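Local coordinates for protein GDP-L-fucose synthase (Campylobacter jejuni subsp. jejuni serotype O:2, PDB 7M13) that binds NADPH and probably acts as an NADP-dependent sugar-nucleotide reductase of the epimerase/dehydratase family, making GDP-D-glycero-L-gluco-heptose for the capsular polysaccharide, at residues Gln42-Asp45 with Gln50-Ala53. Numbering follows the deposited sequence.
With NAP (NADP nicotinamide-adenine-dinucleotide phosphate), chain E.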
loop_
_atom_site.group_PDB
_atom_site.type_symbol
_atom_site.label_atom_id
_atom_site.label_comp_id
_atom_site.label_asym_id
_atom_site.label_seq_id
_atom_site.Cartn_x
_atom_site.Cartn_y
_atom_site.Cartn_z
ATOM N N GLN B 42 -18.687 -17.987 -4.436
ATOM C CA GLN B 42 -19.063 -19.197 -3.656
ATOM C C GLN B 42 -18.042 -20.307 -3.909
ATOM O O GLN B 42 -17.732 -21.060 -2.965
ATOM C CB GLN B 42 -20.500 -19.590 -4.001
ATOM C CG GLN B 42 -21.528 -18.598 -3.472
ATOM C CD GLN B 42 -21.582 -17.250 -4.162
ATOM O OE1 GLN B 42 -21.809 -16.218 -3.524
ATOM N NE2 GLN B 42 -21.393 -17.224 -5.477
ATOM N N GLU B 43 -17.555 -20.452 -5.145
ATOM C CA GLU B 43 -16.566 -21.478 -5.517
ATOM C C GLU B 43 -15.173 -21.100 -5.004
ATOM O O GLU B 43 -14.374 -22.002 -4.771
ATOM C CB GLU B 43 -16.504 -21.673 -7.027
ATOM C CG GLU B 43 -17.743 -22.336 -7.588
ATOM C CD GLU B 43 -17.716 -22.475 -9.094
ATOM O OE1 GLU B 43 -17.855 -23.617 -9.572
ATOM O OE2 GLU B 43 -17.581 -21.442 -9.792
ATOM N N LEU B 44 -14.838 -19.810 -5.031
ATOM C CA LEU B 44 -13.465 -19.361 -4.700
ATOM C C LEU B 44 -13.542 -17.962 -4.085
ATOM O O LEU B 44 -13.860 -16.980 -4.785
ATOM C CB LEU B 44 -12.588 -19.375 -5.956
ATOM C CG LEU B 44 -11.167 -18.809 -5.833
ATOM C CD1 LEU B 44 -10.371 -19.574 -4.797
ATOM C CD2 LEU B 44 -10.501 -18.838 -7.196
ATOM N N ASP B 45 -13.329 -17.887 -2.779
ATOM C CA ASP B 45 -13.245 -16.607 -2.045
ATOM C C ASP B 45 -11.839 -16.036 -2.232
ATOM O O ASP B 45 -10.885 -16.605 -1.686
ATOM C CB ASP B 45 -13.541 -16.826 -0.571
ATOM C CG ASP B 45 -13.461 -15.546 0.250
ATOM O OD1 ASP B 45 -13.273 -14.409 -0.327
ATOM O OD2 ASP B 45 -13.597 -15.665 1.496
ATOM N N GLN B 50 -5.424 -19.516 1.230
ATOM C CA GLN B 50 -5.376 -20.982 1.057
ATOM C C GLN B 50 -6.184 -21.372 -0.187
ATOM O O GLN B 50 -5.678 -22.161 -0.983
ATOM C CB GLN B 50 -5.887 -21.660 2.323
ATOM C CG GLN B 50 -5.875 -23.176 2.233
ATOM C CD GLN B 50 -6.472 -23.832 3.457
ATOM O OE1 GLN B 50 -7.069 -23.205 4.335
ATOM N NE2 GLN B 50 -6.299 -25.137 3.520
ATOM N N ALA B 51 -7.389 -20.855 -0.321
ATOM C CA ALA B 51 -8.247 -21.266 -1.462
ATOM C C ALA B 51 -7.610 -20.789 -2.777
ATOM O O ALA B 51 -7.680 -21.471 -3.828
ATOM C CB ALA B 51 -9.627 -20.718 -1.293
ATOM N N VAL B 52 -7.059 -19.575 -2.796
ATOM C CA VAL B 52 -6.472 -19.030 -4.041
ATOM C C VAL B 52 -5.217 -19.823 -4.424
ATOM O O VAL B 52 -5.051 -20.177 -5.604
ATOM C CB VAL B 52 -6.207 -17.524 -3.917
ATOM C CG1 VAL B 52 -5.467 -17.044 -5.151
ATOM C CG2 VAL B 52 -7.506 -16.783 -3.740
ATOM N N ALA B 53 -4.367 -20.167 -3.458
ATOM C CA ALA B 53 -3.174 -20.956 -3.736
ATOM C C ALA B 53 -3.599 -22.317 -4.319
ATOM O O ALA B 53 -2.998 -22.762 -5.292
ATOM C CB ALA B 53 -2.382 -21.054 -2.460
HETATM P PA NAP E . -17.772 -5.179 -10.316
HETATM O O1A NAP E . -17.979 -4.442 -9.026
HETATM O O2A NAP E . -18.861 -5.070 -11.355
HETATM O O5B NAP E . -17.547 -6.715 -10.084
HETATM C C5B NAP E . -16.613 -7.178 -9.109
HETATM C C4B NAP E . -16.710 -8.671 -9.094
HETATM O O4B NAP E . -15.697 -9.152 -8.179
HETATM C C3B NAP E . -18.061 -9.224 -8.596
HETATM O O3B NAP E . -18.586 -10.135 -9.555
HETATM C C2B NAP E . -17.713 -9.860 -7.255
HETATM O O2B NAP E . -18.446 -11.054 -6.977
HETATM C C1B NAP E . -16.248 -10.230 -7.452
HETATM N N9A NAP E . -15.559 -10.360 -6.186
HETATM C C8A NAP E . -15.380 -9.412 -5.225
HETATM N N7A NAP E . -14.815 -9.862 -4.131
HETATM C C5A NAP E . -14.618 -11.203 -4.385
HETATM C C6A NAP E . -14.071 -12.236 -3.603
HETATM N N6A NAP E . -13.644 -12.079 -2.345
HETATM N N1A NAP E . -14.035 -13.467 -4.160
HETATM C C2A NAP E . -14.492 -13.632 -5.408
HETATM N N3A NAP E . -15.036 -12.732 -6.230
HETATM C C4A NAP E . -15.075 -11.529 -5.645
HETATM O O3 NAP E . -16.390 -4.697 -10.957
HETATM P PN NAP E . -16.162 -3.732 -12.192
HETATM O O1N NAP E . -16.993 -2.525 -11.997
HETATM O O2N NAP E . -16.323 -4.554 -13.409
HETATM O O5D NAP E . -14.611 -3.355 -11.983
HETATM C C5D NAP E . -13.595 -4.109 -12.605
HETATM C C4D NAP E . -12.277 -3.480 -12.252
HETATM O O4D NAP E . -12.214 -2.133 -12.796
HETATM C C3D NAP E . -12.003 -3.354 -10.747
HETATM O O3D NAP E . -10.608 -3.536 -10.467
HETATM C C2D NAP E . -12.446 -1.943 -10.482
HETATM O O2D NAP E . -11.911 -1.391 -9.283
HETATM C C1D NAP E . -11.955 -1.228 -11.725
HETATM N N1N NAP E . -12.671 0.052 -11.920
HETATM C C2N NAP E . -14.022 0.098 -12.124
HETATM C C3N NAP E . -14.667 1.285 -12.210
HETATM C C7N NAP E . -16.136 1.394 -12.418
HETATM O O7N NAP E . -16.626 2.515 -12.662
HETATM N N7N NAP E . -16.859 0.280 -12.342
HETATM C C4N NAP E . -13.918 2.524 -12.154
HETATM C C5N NAP E . -12.488 2.402 -11.980
HETATM C C6N NAP E . -11.946 1.237 -11.801
HETATM P P2B NAP E . -19.966 -10.969 -6.430
HETATM O O1X NAP E . -20.766 -10.621 -7.654
HETATM O O2X NAP E . -20.041 -10.002 -5.333
HETATM O O3X NAP E . -20.239 -12.395 -5.913
#
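Leu44 reaches across to the first turn of helix 49-59 with a single methyl, CD1, which settles against the backbone where Ala51 passes into Val52. The side chain extends with CG anti to the backbone N (chi1 174°), and chi2 near 60° then turns CD1 onto the helix, 3.4 Å from the carbonyl O of Ala51. The same methyl makes apolar contacts 3.8 Å from CB of Ala51 and 4.1 Å from CG2 of Val52, so two consecutive helix residues receive it. On the cofactor side of Leu44, its carbonyl O comes within 3.5 Å of C2A on the adenine of NADP. Asp45 divides its work. Its backbone O rests 4.0 Å from CG2 of Val52, while its carboxylate addresses the adenine: the amino group N6A donates to OD1 over 3.1 Å, with an N-H...O angle of 158°. OD1 also accepts from the backbone N of Val47, a second bond that should limit rotation of the carboxylate. Val52 in turn packs on Leu46 and on Asn93 of helix 80-100. Van der Waals packing on the helix and the Val47 bond would together hold these two adjacent Rossmann-domain residues against the adenine, consistent with recognition of its 6-amino group.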